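HTH-type transcriptional regulator PrpR (Mycobacterium tuberculosis, PDB 6D2S) regulates transcription of the enzymes that break down short-chain fatty acids through the glyoxylate and methylcitrate cycles, including propionate derived from cholesterol. Local coordinates at residues A[90-95]-A[129-134]; A[139-144]-A[157-162]; A[187-192]-A[257-262]; A[215-220]-A[240-245]. All coordinates share one frame; numbering follows the deposited sequence.

Contacts 1 and 2 belong to the helical, IrrE-like part of this fragment, contacts 3 and 4 to the C-terminal part, which is built round an antiparallel sheet. Helices 116-135 and 138-147 follow each other in the chain and carry one side each of contacts 1 and 2, centres about 15 Å apart. Contacts 3 and 4, about 13 Å between centres, touch directly: A262 CB packs on V217 O and A220 CB, as helix 215-218 and the 3-10 segment after it lie over neighbouring strands. Contact 1 is about 28 Å from contact 4, centre to centre. The F261 side chain is about 8 Å from a bound calcium ion; that of K245 is about 9 Å from one.

Contact 1: residues A[90-95]-A[129-134]; sequences QIATQL and YFAGAF
F130 and A131 meet A92, T93 and L95 where two helices of the IrrE-like domain, 84-99 and 116-135, pack at an interhelical angle of 123°. The axes of the two short segments come within 7.8 Å, a close approach that small residues permit: the CA atoms of A92 and A131 are 4.7 Å apart. Along 129-134, F130 comes first. With CG anti to the backbone N (chi1 177°), its ring reaches back to helix 84-99 and presents an edge: CD2 lies 3.5 Å from A92 O, and the L95 methyl CD2 sits in the ring plane beside CE2. At the closest point, A131 CB packs 3.7 Å from A92 CB and also meets the hydroxyl of T93, whose OG1 is hydrogen-bonded to F89 O within its own helix. One turn after F130, F134 closes the row; its CB lies 4.3 Å from A92 CB, and its ring turns toward L95. M28 of helix 19-31 touches both L95 and F134. No hydrogen bond joins the two segments; mostly apolar groups meet, with A92 O and T93 OG1 against carbon atoms. The leucine bridges both phenylalanines through one methyl, L95 CD2 standing 4.2 Å from F134 CE2.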
loop_
_atom_site.group_PDB
_atom_site.type_symbol
_atom_site.label_atom_id
_atom_site.label_comp_id
_atom_site.label_asym_id
_atom_site.label_seq_id
_atom_site.Cartn_x
_atom_site.Cartn_y
_atom_site.Cartn_z
ATOM N N GLN A 90 -8.716 7.371 0.207
ATOM C CA GLN A 90 -8.595 8.809 0.432
ATOM C C GLN A 90 -9.197 9.218 1.770
ATOM O O GLN A 90 -8.627 10.050 2.483
ATOM C CB GLN A 90 -9.279 9.576 -0.699
ATOM C CG GLN A 90 -8.598 9.409 -2.032
ATOM C CD GLN A 90 -7.129 9.790 -1.974
ATOM O OE1 GLN A 90 -6.781 10.881 -1.521
ATOM N NE2 GLN A 90 -6.263 8.898 -2.449
ATOM N N ILE A 91 -10.378 8.685 2.099
ATOM C CA ILE A 91 -11.041 9.064 3.340
ATOM C C ILE A 91 -10.229 8.601 4.534
ATOM O O ILE A 91 -10.067 9.334 5.519
ATOM C CB ILE A 91 -12.472 8.492 3.381
ATOM C CG1 ILE A 91 -13.279 9.008 2.189
ATOM C CG2 ILE A 91 -13.149 8.864 4.708
ATOM C CD1 ILE A 91 -14.547 8.140 1.876
ATOM N N ALA A 92 -9.700 7.376 4.469
ATOM C CA ALA A 92 -8.912 6.870 5.585
ATOM C C ALA A 92 -7.589 7.614 5.715
ATOM O O ALA A 92 -7.082 7.781 6.832
ATOM C CB ALA A 92 -8.678 5.357 5.414
ATOM N N THR A 93 -7.031 8.083 4.597
ATOM C CA THR A 93 -5.838 8.923 4.670
ATOM C C THR A 93 -6.135 10.206 5.432
ATOM O O THR A 93 -5.388 10.586 6.340
ATOM C CB THR A 93 -5.302 9.226 3.269
ATOM O OG1 THR A 93 -4.861 8.012 2.655
ATOM C CG2 THR A 93 -4.097 10.187 3.350
ATOM N N GLN A 94 -7.262 10.861 5.114
ATOM C CA GLN A 94 -7.641 12.070 5.845
ATOM C C GLN A 94 -7.967 11.761 7.303
ATOM O O GLN A 94 -7.675 12.571 8.193
ATOM C CB GLN A 94 -8.834 12.754 5.165
ATOM C CG GLN A 94 -9.101 14.161 5.693
ATOM C CD GLN A 94 -7.957 15.097 5.370
ATOM O OE1 GLN A 94 -7.521 15.899 6.209
ATOM N NE2 GLN A 94 -7.458 15.001 4.143
ATOM N N LEU A 95 -8.565 10.592 7.570
ATOM C CA LEU A 95 -8.837 10.189 8.948
ATOM C C LEU A 95 -7.549 10.131 9.761
ATOM O O LEU A 95 -7.507 10.573 10.919
ATOM C CB LEU A 95 -9.540 8.826 8.968
ATOM C CG LEU A 95 -9.580 8.036 10.291
ATOM C CD1 LEU A 95 -10.163 8.840 11.418
ATOM C CD2 LEU A 95 -10.366 6.724 10.110
ATOM N N TYR A 129 0.050 4.866 4.966
ATOM C CA TYR A 129 0.206 3.564 5.618
ATOM C C TYR A 129 -1.035 3.209 6.430
ATOM O O TYR A 129 -1.556 2.083 6.353
ATOM C CB TYR A 129 1.464 3.569 6.514
ATOM C CG TYR A 129 1.693 2.240 7.225
ATOM C CD1 TYR A 129 0.962 1.909 8.354
ATOM C CD2 TYR A 129 2.637 1.322 6.751
ATOM C CE1 TYR A 129 1.144 0.691 9.001
ATOM C CE2 TYR A 129 2.826 0.100 7.387
ATOM C CZ TYR A 129 2.079 -0.204 8.516
ATOM O OH TYR A 129 2.265 -1.408 9.167
ATOM N N PHE A 130 -1.500 4.152 7.250
ATOM C CA PHE A 130 -2.716 3.940 8.030
ATOM C C PHE A 130 -3.897 3.585 7.134
ATOM O O PHE A 130 -4.680 2.681 7.459
ATOM C CB PHE A 130 -3.028 5.199 8.847
ATOM C CG PHE A 130 -4.310 5.116 9.629
ATOM C CD1 PHE A 130 -4.320 4.634 10.932
ATOM C CD2 PHE A 130 -5.512 5.532 9.057
ATOM C CE1 PHE A 130 -5.505 4.574 11.657
ATOM C CE2 PHE A 130 -6.692 5.471 9.774
ATOM C CZ PHE A 130 -6.691 4.993 11.072
ATOM N N ALA A 131 -4.057 4.302 6.016
ATOM C CA ALA A 131 -5.189 4.029 5.131
ATOM C C ALA A 131 -5.121 2.607 4.589
ATOM O O ALA A 131 -6.131 1.901 4.551
ATOM C CB ALA A 131 -5.233 5.038 3.981
ATOM N N GLY A 132 -3.930 2.160 4.190
ATOM C CA GLY A 132 -3.779 0.773 3.772
ATOM C C GLY A 132 -4.112 -0.212 4.879
ATOM O O GLY A 132 -4.698 -1.266 4.627
ATOM N N ALA A 133 -3.724 0.106 6.116
ATOM C CA ALA A 133 -3.960 -0.805 7.227
ATOM C C ALA A 133 -5.406 -0.762 7.697
ATOM O O ALA A 133 -5.851 -1.693 8.371
ATOM C CB ALA A 133 -3.023 -0.491 8.395
ATOM N N PHE A 134 -6.150 0.287 7.337
ATOM C CA PHE A 134 -7.574 0.338 7.653
ATOM C C PHE A 134 -8.401 -0.434 6.620
ATOM O O PHE A 134 -9.283 -1.231 6.978
ATOM C CB PHE A 134 -8.023 1.806 7.723
ATOM C CG PHE A 134 -9.375 1.988 8.358
ATOM C CD1 PHE A 134 -10.529 1.692 7.650
ATOM C CD2 PHE A 134 -9.489 2.421 9.665
ATOM C CE1 PHE A 134 -11.780 1.830 8.235
ATOM C CE2 PHE A 134 -10.742 2.551 10.253
ATOM C CZ PHE A 134 -11.880 2.259 9.530
#

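Contact 2: residues A[139-144]-A[157-162]; sequences REFHRA and RRFGVG
F159 meets E140, F141 and A144 in the helical IrrE-like domain, where helix 138-147 packs on the C-terminal end of helix 152-159. The F159 ring is directed into the gap by CG lying anti to the carbonyl carbon (chi1 -69°). F141 takes the other course, CG anti to its N (chi1 -179°), and turns an edge to the face of F159 in an offset edge-to-face pair, centroids 5.6 Å apart and planes at 60°. A144 CB touches two flat groups from different directions: the edge of the F159 ring, 3.7 Å from CE2, and one face of the R158 guanidinium, under its centre, 3.6 Å from CZ. R158 is extended from CG to NE, a shape that carries the guanidinium over this methyl. E140, likewise stretched beyond CG, slides past F159 in the opposite sense, and its OE2 comes 3.5 Å from F159 CE1. That oxygen also accepts a hydrogen bond from T36. The two charged side chains stop short of direct contact and are joined by one water in the guanidinium plane, which accepts from R158 NE at 2.8 Å and donates to E140 OE2 at 2.6 Å.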
loop_
_atom_site.group_PDB
_atom_site.type_symbol
_atom_site.label_atom_id
_atom_site.label_comp_id
_atom_site.label_asym_id
_atom_site.label_seq_id
_atom_site.Cartn_x
_atom_site.Cartn_y
_atom_site.Cartn_z
ATOM N N ARG A 139 -5.105 -8.775 10.656
ATOM C CA ARG A 139 -5.348 -10.199 10.846
ATOM C C ARG A 139 -6.254 -10.751 9.756
ATOM O O ARG A 139 -6.037 -11.861 9.254
ATOM C CB ARG A 139 -5.958 -10.462 12.228
ATOM C CG ARG A 139 -5.003 -10.247 13.393
ATOM C CD ARG A 139 -5.654 -10.686 14.695
ATOM N NE ARG A 139 -4.793 -10.468 15.852
ATOM C CZ ARG A 139 -5.148 -10.731 17.107
ATOM N NH1 ARG A 139 -6.352 -11.224 17.370
ATOM N NH2 ARG A 139 -4.300 -10.500 18.101
ATOM N N GLU A 140 -7.288 -9.997 9.394
ATOM C CA GLU A 140 -8.184 -10.436 8.332
ATOM C C GLU A 140 -7.444 -10.547 7.005
ATOM O O GLU A 140 -7.627 -11.518 6.260
ATOM C CB GLU A 140 -9.367 -9.465 8.215
ATOM C CG GLU A 140 -10.324 -9.813 7.086
ATOM C CD GLU A 140 -11.528 -8.876 7.014
ATOM O OE1 GLU A 140 -11.852 -8.227 8.031
ATOM O OE2 GLU A 140 -12.137 -8.791 5.931
ATOM N N PHE A 141 -6.614 -9.551 6.683
ATOM C CA PHE A 141 -5.881 -9.567 5.424
ATOM C C PHE A 141 -4.848 -10.688 5.402
ATOM O O PHE A 141 -4.707 -11.399 4.394
ATOM C CB PHE A 141 -5.210 -8.206 5.208
ATOM C CG PHE A 141 -4.456 -8.108 3.919
ATOM C CD1 PHE A 141 -5.134 -8.010 2.712
ATOM C CD2 PHE A 141 -3.055 -8.098 3.914
ATOM C CE1 PHE A 141 -4.432 -7.921 1.503
ATOM C CE2 PHE A 141 -2.353 -8.006 2.719
ATOM C CZ PHE A 141 -3.040 -7.923 1.513
ATOM N N HIS A 142 -4.126 -10.861 6.511
ATOM C CA HIS A 142 -3.145 -11.943 6.607
ATOM C C HIS A 142 -3.815 -13.292 6.420
ATOM O O HIS A 142 -3.333 -14.138 5.652
ATOM C CB HIS A 142 -2.426 -11.869 7.960
ATOM C CG HIS A 142 -1.360 -12.908 8.141
ATOM N ND1 HIS A 142 -1.614 -14.151 8.684
ATOM C CD2 HIS A 142 -0.035 -12.883 7.865
ATOM C CE1 HIS A 142 -0.492 -14.849 8.726
ATOM N NE2 HIS A 142 0.483 -14.099 8.243
ATOM N N ARG A 143 -4.939 -13.509 7.117
ATOM C CA ARG A 143 -5.679 -14.757 6.959
ATOM C C ARG A 143 -6.121 -14.951 5.513
ATOM O O ARG A 143 -6.027 -16.061 4.975
ATOM C CB ARG A 143 -6.883 -14.771 7.905
ATOM C CG ARG A 143 -7.733 -16.032 7.845
ATOM C CD ARG A 143 -8.818 -16.027 8.929
ATOM N NE ARG A 143 -9.810 -14.964 8.746
ATOM C CZ ARG A 143 -9.860 -13.844 9.466
ATOM N NH1 ARG A 143 -8.972 -13.626 10.429
ATOM N NH2 ARG A 143 -10.802 -12.938 9.224
ATOM N N ALA A 144 -6.590 -13.882 4.865
ATOM C CA ALA A 144 -7.036 -13.994 3.479
ATOM C C ALA A 144 -5.871 -14.292 2.549
ATOM O O ALA A 144 -6.008 -15.079 1.603
ATOM C CB ALA A 144 -7.741 -12.704 3.044
ATOM N N ARG A 157 -9.861 -8.251 -5.533
ATOM C CA ARG A 157 -11.301 -8.385 -5.723
ATOM C C ARG A 157 -12.015 -8.616 -4.398
ATOM O O ARG A 157 -13.116 -8.093 -4.179
ATOM C CB ARG A 157 -11.591 -9.521 -6.702
ATOM C CG ARG A 157 -11.158 -9.198 -8.114
ATOM C CD ARG A 157 -11.868 -10.077 -9.129
ATOM N NE ARG A 157 -11.145 -11.318 -9.371
ATOM C CZ ARG A 157 -10.146 -11.430 -10.237
ATOM N NH1 ARG A 157 -9.751 -10.372 -10.934
ATOM N NH2 ARG A 157 -9.540 -12.598 -10.407
ATOM N N ARG A 158 -11.406 -9.388 -3.502
ATOM C CA ARG A 158 -12.040 -9.666 -2.217
ATOM C C ARG A 158 -12.210 -8.403 -1.385
ATOM O O ARG A 158 -13.269 -8.189 -0.776
ATOM C CB ARG A 158 -11.222 -10.695 -1.441
ATOM C CG ARG A 158 -11.692 -10.884 -0.001
ATOM C CD ARG A 158 -11.277 -12.245 0.525
ATOM N NE ARG A 158 -11.407 -12.339 1.975
ATOM C CZ ARG A 158 -11.265 -13.471 2.659
ATOM N NH1 ARG A 158 -11.001 -14.602 2.018
ATOM N NH2 ARG A 158 -11.393 -13.474 3.979
ATOM N N PHE A 159 -11.172 -7.565 -1.322
ATOM C CA PHE A 159 -11.223 -6.354 -0.509
ATOM C C PHE A 159 -11.629 -5.118 -1.300
ATOM O O PHE A 159 -11.884 -4.071 -0.692
ATOM C CB PHE A 159 -9.876 -6.116 0.185
ATOM C CG PHE A 159 -9.582 -7.135 1.239
ATOM C CD1 PHE A 159 -10.074 -6.980 2.523
ATOM C CD2 PHE A 159 -8.857 -8.276 0.939
ATOM C CE1 PHE A 159 -9.824 -7.928 3.506
ATOM C CE2 PHE A 159 -8.601 -9.233 1.920
ATOM C CZ PHE A 159 -9.088 -9.060 3.205
ATOM N N GLY A 160 -11.735 -5.230 -2.622
ATOM C CA GLY A 160 -12.149 -4.115 -3.457
ATOM C C GLY A 160 -11.089 -3.063 -3.680
ATOM O O GLY A 160 -11.419 -1.874 -3.806
ATOM N N VAL A 161 -9.819 -3.459 -3.746
ATOM C CA VAL A 161 -8.718 -2.517 -3.886
ATOM C C VAL A 161 -7.865 -2.914 -5.086
ATOM O O VAL A 161 -7.975 -4.017 -5.624
ATOM C CB VAL A 161 -7.861 -2.433 -2.604
ATOM C CG1 VAL A 161 -8.723 -1.962 -1.431
ATOM C CG2 VAL A 161 -7.231 -3.785 -2.286
ATOM N N GLY A 162 -6.993 -1.988 -5.498
ATOM C CA GLY A 162 -6.174 -2.204 -6.675
ATOM C C GLY A 162 -4.934 -3.051 -6.419
ATOM O O GLY A 162 -4.534 -3.312 -5.287
HETATM O O HOH W 1 -12.263 -10.724 4.156
#

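Contact 3: residues A[187-192]-A[257-262]; sequences RTDKAG and PHKNFA
D189 O is gripped twice, by T188 OG1 at 2.9 Å in the carbonyl plane and by G192 N, which closes a type I turn from D189. Just before it, T188 O accepts from A262 N at 2.8 Å, nearly straight at the hydrogen (169°). The return bond, T188 N to A262 O, makes T188 and A262 an antiparallel hydrogen-bonded pair, joining strands 183-189 and 261-268 in the middle of the five-stranded sheet. T188 CG2 and A262 CB pack together on the face covered by V217 of helix 215-218. F261 comes beside R187, whose chain bends at chi3 (53°) and so brings NH1 3.6 Å from F261 CE1, guanidinium and ring planes 84° apart; D189 CB approaches the same ring obliquely. Beyond the paired residues the chains separate, and a water accepts from K190 N at 3.0 Å and donates to N260 O. The D189 carboxylate has its stronger partner in N193, which donates to OD2; the extended K259 reaches the same oxygen through NZ in a weak salt bridge of 3.4 Å. Firm backbone bonds thus set the pairing, and the long charge pair probably adds only a modest attraction.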
loop_
_atom_site.group_PDB
_atom_site.type_symbol
_atom_site.label_atom_id
_atom_site.label_comp_id
_atom_site.label_asym_id
_atom_site.label_seq_id
_atom_site.Cartn_x
_atom_site.Cartn_y
_atom_site.Cartn_z
ATOM N N ARG A 187 8.449 -0.924 -7.464
ATOM C CA ARG A 187 7.605 -0.176 -8.381
ATOM C C ARG A 187 8.494 0.599 -9.341
ATOM O O ARG A 187 9.507 1.173 -8.931
ATOM C CB ARG A 187 6.680 0.782 -7.632
ATOM C CG ARG A 187 5.797 1.598 -8.551
ATOM C CD ARG A 187 4.910 2.544 -7.776
ATOM N NE ARG A 187 5.666 3.384 -6.854
ATOM C CZ ARG A 187 6.450 4.389 -7.232
ATOM N NH1 ARG A 187 6.593 4.669 -8.520
ATOM N NH2 ARG A 187 7.094 5.108 -6.325
ATOM N N THR A 188 8.118 0.611 -10.616
ATOM C CA THR A 188 8.891 1.316 -11.626
ATOM C C THR A 188 7.944 1.913 -12.653
ATOM O O THR A 188 6.855 1.385 -12.891
ATOM C CB THR A 188 9.891 0.382 -12.325
ATOM O OG1 THR A 188 10.635 1.116 -13.304
ATOM C CG2 THR A 188 9.164 -0.756 -13.019
ATOM N N ASP A 189 8.369 3.014 -13.265
ATOM C CA ASP A 189 7.677 3.550 -14.423
ATOM C C ASP A 189 8.399 3.088 -15.686
ATOM O O ASP A 189 9.405 2.375 -15.634
ATOM C CB ASP A 189 7.567 5.077 -14.338
ATOM C CG ASP A 189 8.919 5.776 -14.354
ATOM O OD1 ASP A 189 9.927 5.150 -14.742
ATOM O OD2 ASP A 189 8.968 6.966 -13.973
ATOM N N LYS A 190 7.872 3.495 -16.844
ATOM C CA LYS A 190 8.460 3.053 -18.101
ATOM C C LYS A 190 9.894 3.539 -18.271
ATOM O O LYS A 190 10.667 2.903 -18.996
ATOM C CB LYS A 190 7.597 3.516 -19.279
ATOM C CG LYS A 190 6.282 2.755 -19.398
ATOM C CD LYS A 190 5.483 3.143 -20.635
ATOM C CE LYS A 190 4.903 4.546 -20.512
ATOM N NZ LYS A 190 3.703 4.735 -21.380
ATOM N N ALA A 191 10.274 4.628 -17.604
ATOM C CA ALA A 191 11.598 5.220 -17.746
ATOM C C ALA A 191 12.606 4.700 -16.726
ATOM O O ALA A 191 13.690 5.279 -16.599
ATOM C CB ALA A 191 11.505 6.744 -17.648
ATOM N N GLY A 192 12.279 3.636 -15.993
ATOM C CA GLY A 192 13.223 3.034 -15.075
ATOM C C GLY A 192 13.309 3.673 -13.707
ATOM O O GLY A 192 14.083 3.194 -12.869
ATOM N N PRO A 257 -3.061 8.076 -11.857
ATOM C CA PRO A 257 -3.351 7.705 -13.244
ATOM C C PRO A 257 -2.610 8.537 -14.280
ATOM O O PRO A 257 -2.883 8.386 -15.474
ATOM C CB PRO A 257 -4.865 7.944 -13.338
ATOM C CG PRO A 257 -5.098 9.084 -12.413
ATOM C CD PRO A 257 -4.150 8.871 -11.259
ATOM N N HIS A 258 -1.687 9.403 -13.854
ATOM C CA HIS A 258 -0.986 10.277 -14.787
ATOM C C HIS A 258 -0.009 9.520 -15.680
ATOM O O HIS A 258 0.366 10.040 -16.735
ATOM C CB HIS A 258 -0.251 11.379 -14.022
ATOM C CG HIS A 258 0.768 10.867 -13.051
ATOM N ND1 HIS A 258 0.434 10.110 -11.948
ATOM C CD2 HIS A 258 2.116 11.005 -13.017
ATOM C CE1 HIS A 258 1.531 9.804 -11.278
ATOM N NE2 HIS A 258 2.564 10.335 -11.905
ATOM N N LYS A 259 0.416 8.321 -15.291
ATOM C CA LYS A 259 1.297 7.532 -16.143
ATOM C C LYS A 259 1.215 6.073 -15.718
ATOM O O LYS A 259 0.575 5.731 -14.722
ATOM C CB LYS A 259 2.738 8.053 -16.104
ATOM C CG LYS A 259 3.339 8.198 -14.720
ATOM C CD LYS A 259 4.696 8.881 -14.813
ATOM C CE LYS A 259 5.438 8.855 -13.489
ATOM N NZ LYS A 259 6.746 9.556 -13.598
ATOM N N ASN A 260 1.862 5.213 -16.501
ATOM C CA ASN A 260 1.765 3.775 -16.300
ATOM C C ASN A 260 2.924 3.263 -15.458
ATOM O O ASN A 260 4.080 3.646 -15.661
ATOM C CB ASN A 260 1.727 3.042 -17.643
ATOM C CG ASN A 260 0.375 3.155 -18.328
ATOM O OD1 ASN A 260 0.242 3.826 -19.350
ATOM N ND2 ASN A 260 -0.633 2.494 -17.768
ATOM N N PHE A 261 2.602 2.398 -14.505
ATOM C CA PHE A 261 3.587 1.800 -13.621
ATOM C C PHE A 261 3.541 0.286 -13.745
ATOM O O PHE A 261 2.536 -0.304 -14.155
ATOM C CB PHE A 261 3.341 2.198 -12.153
ATOM C CG PHE A 261 3.405 3.682 -11.903
ATOM C CD1 PHE A 261 4.606 4.294 -11.573
ATOM C CD2 PHE A 261 2.265 4.464 -11.996
ATOM C CE1 PHE A 261 4.666 5.661 -11.342
ATOM C CE2 PHE A 261 2.318 5.831 -11.763
ATOM C CZ PHE A 261 3.520 6.429 -11.437
ATOM N N ALA A 262 4.654 -0.338 -13.382
ATOM C CA ALA A 262 4.705 -1.764 -13.115
ATOM C C ALA A 262 5.073 -1.942 -11.654
ATOM O O ALA A 262 5.906 -1.203 -11.120
ATOM C CB ALA A 262 5.717 -2.478 -14.008
HETATM O O HOH W 2 5.453 5.332 -16.946
#

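Contact 4: residues A[215-220]-A[240-245]; sequences WVVHDA and YFWVAK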
loop_
_atom_site.group_PDB
_atom_site.type_symbol
_atom_site.label_atom_id
_atom_site.label_comp_id
_atom_site.label_asym_id
_atom_site.label_seq_id
_atom_site.Cartn_x
_atom_site.Cartn_y
_atom_site.Cartn_z
ATOM N N TRP A 215 14.499 -6.314 -14.598
ATOM C CA TRP A 215 13.554 -6.923 -15.522
ATOM C C TRP A 215 12.496 -7.743 -14.796
ATOM O O TRP A 215 11.449 -8.042 -15.378
ATOM C CB TRP A 215 14.302 -7.791 -16.543
ATOM C CG TRP A 215 15.340 -8.687 -15.932
ATOM C CD1 TRP A 215 15.127 -9.881 -15.304
ATOM C CD2 TRP A 215 16.758 -8.467 -15.902
ATOM N NE1 TRP A 215 16.324 -10.414 -14.882
ATOM C CE2 TRP A 215 17.338 -9.565 -15.239
ATOM C CE3 TRP A 215 17.592 -7.446 -16.375
ATOM C CZ2 TRP A 215 18.714 -9.670 -15.030
ATOM C CZ3 TRP A 215 18.960 -7.552 -16.169
ATOM C CH2 TRP A 215 19.506 -8.655 -15.503
ATOM N N VAL A 216 12.735 -8.103 -13.532
ATOM C CA VAL A 216 11.742 -8.870 -12.796
ATOM C C VAL A 216 10.419 -8.119 -12.698
ATOM O O VAL A 216 9.368 -8.744 -12.512
ATOM C CB VAL A 216 12.279 -9.240 -11.399
ATOM C CG1 VAL A 216 13.525 -10.117 -11.532
ATOM C CG2 VAL A 216 12.591 -7.982 -10.599
ATOM N N VAL A 217 10.436 -6.789 -12.830
ATOM C CA VAL A 217 9.222 -5.986 -12.823
ATOM C C VAL A 217 9.018 -5.258 -14.145
ATOM O O VAL A 217 7.897 -5.207 -14.660
ATOM C CB VAL A 217 9.219 -4.985 -11.647
ATOM C CG1 VAL A 217 8.036 -4.041 -11.755
ATOM C CG2 VAL A 217 9.187 -5.737 -10.325
ATOM N N HIS A 218 10.087 -4.705 -14.720
ATOM C CA HIS A 218 9.948 -4.006 -15.990
ATOM C C HIS A 218 9.409 -4.924 -17.083
ATOM O O HIS A 218 8.715 -4.456 -17.994
ATOM C CB HIS A 218 11.285 -3.400 -16.412
ATOM C CG HIS A 218 11.159 -2.356 -17.478
ATOM N ND1 HIS A 218 11.196 -2.656 -18.821
ATOM C CD2 HIS A 218 10.982 -1.016 -17.395
ATOM C CE1 HIS A 218 11.054 -1.545 -19.522
ATOM N NE2 HIS A 218 10.923 -0.536 -18.681
ATOM N N ASP A 219 9.704 -6.227 -17.010
ATOM C CA ASP A 219 9.163 -7.162 -17.996
ATOM C C ASP A 219 7.644 -7.082 -18.092
ATOM O O ASP A 219 7.073 -7.469 -19.115
ATOM C CB ASP A 219 9.567 -8.602 -17.653
ATOM C CG ASP A 219 10.996 -8.946 -18.075
ATOM O OD1 ASP A 219 11.645 -8.145 -18.780
ATOM O OD2 ASP A 219 11.465 -10.036 -17.690
ATOM N N ALA A 220 6.967 -6.604 -17.042
ATOM C CA ALA A 220 5.510 -6.505 -17.090
ATOM C C ALA A 220 5.035 -5.627 -18.240
ATOM O O ALA A 220 3.967 -5.880 -18.814
ATOM C CB ALA A 220 4.971 -5.968 -15.760
ATOM N N TYR A 240 15.148 -15.536 -5.931
ATOM C CA TYR A 240 13.887 -14.925 -5.547
ATOM C C TYR A 240 12.845 -15.229 -6.608
ATOM O O TYR A 240 13.150 -15.248 -7.805
ATOM C CB TYR A 240 14.040 -13.415 -5.354
ATOM C CG TYR A 240 14.803 -13.087 -4.092
ATOM C CD1 TYR A 240 14.156 -12.586 -2.963
ATOM C CD2 TYR A 240 16.168 -13.322 -4.017
ATOM C CE1 TYR A 240 14.871 -12.311 -1.800
ATOM C CE2 TYR A 240 16.884 -13.049 -2.869
ATOM C CZ TYR A 240 16.239 -12.547 -1.767
ATOM O OH TYR A 240 16.982 -12.285 -0.632
ATOM N N PHE A 241 11.626 -15.500 -6.153
ATOM C CA PHE A 241 10.489 -15.675 -7.038
ATOM C C PHE A 241 9.764 -14.338 -7.149
ATOM O O PHE A 241 9.406 -13.735 -6.130
ATOM C CB PHE A 241 9.555 -16.767 -6.514
ATOM C CG PHE A 241 8.521 -17.198 -7.511
ATOM C CD1 PHE A 241 8.644 -18.402 -8.178
ATOM C CD2 PHE A 241 7.443 -16.383 -7.809
ATOM C CE1 PHE A 241 7.706 -18.799 -9.109
ATOM C CE2 PHE A 241 6.504 -16.776 -8.747
ATOM C CZ PHE A 241 6.627 -17.980 -9.386
ATOM N N TRP A 242 9.567 -13.875 -8.379
ATOM C CA TRP A 242 9.055 -12.541 -8.648
ATOM C C TRP A 242 7.721 -12.625 -9.372
ATOM O O TRP A 242 7.552 -13.429 -10.293
ATOM C CB TRP A 242 10.051 -11.734 -9.488
ATOM C CG TRP A 242 11.264 -11.292 -8.714
ATOM C CD1 TRP A 242 12.470 -11.929 -8.628
ATOM C CD2 TRP A 242 11.377 -10.110 -7.912
ATOM N NE1 TRP A 242 13.323 -11.216 -7.817
ATOM C CE2 TRP A 242 12.677 -10.093 -7.372
ATOM C CE3 TRP A 242 10.503 -9.063 -7.606
ATOM C CZ2 TRP A 242 13.126 -9.070 -6.542
ATOM C CZ3 TRP A 242 10.948 -8.054 -6.778
ATOM C CH2 TRP A 242 12.248 -8.064 -6.258
ATOM N N VAL A 243 6.771 -11.792 -8.946
ATOM C CA VAL A 243 5.484 -11.653 -9.622
ATOM C C VAL A 243 5.250 -10.168 -9.847
ATOM O O VAL A 243 5.441 -9.366 -8.927
ATOM C CB VAL A 243 4.336 -12.271 -8.799
ATOM C CG1 VAL A 243 3.029 -12.180 -9.561
ATOM C CG2 VAL A 243 4.663 -13.718 -8.449
ATOM N N ALA A 244 4.878 -9.794 -11.074
ATOM C CA ALA A 244 4.764 -8.389 -11.439
ATOM C C ALA A 244 3.596 -8.183 -12.393
ATOM O O ALA A 244 3.195 -9.088 -13.129
ATOM C CB ALA A 244 6.052 -7.861 -12.099
ATOM N N LYS A 245 3.051 -6.970 -12.374
ATOM C CA LYS A 245 2.031 -6.605 -13.342
ATOM C C LYS A 245 2.036 -5.094 -13.504
ATOM O O LYS A 245 2.389 -4.365 -12.570
ATOM C CB LYS A 245 0.646 -7.088 -12.894
ATOM C CG LYS A 245 -0.412 -7.034 -13.974
ATOM C CD LYS A 245 -1.687 -7.734 -13.535
ATOM C CE LYS A 245 -2.598 -6.780 -12.796
ATOM N NZ LYS A 245 -3.953 -7.371 -12.583
#
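Helix 215-218, with the 3-10 turn that follows, lies over one face of the antiparallel sheet in the C-terminal, GAF-clan part of the protein, meeting strand 239-247. Alternate residues of the strand, W242 and A244, point to the helix. V216 sits on the face of the W242 indole in a CH-pi contact: its CB is 3.7 Å from the centroid of the five-membered ring, 19° off the normal. The two methyls spread over the same face, CG1 3.6 Å from W242 CD1 and CG2 3.6 Å from W242 CD2. That ring is brought under the valine by a chi1 of -73°, with CG anti to the carbonyl carbon. I184 and V186 of strand 183-189 also touch W242. Further along, A244 CB fits beneath the helix backbone, 3.5 Å from V216 O and close to V217 CA. K245 directs its side chain away from the helix to a salt bridge with D153, leaving its backbone to A220, whose CB packs 3.8 Å from K245 C.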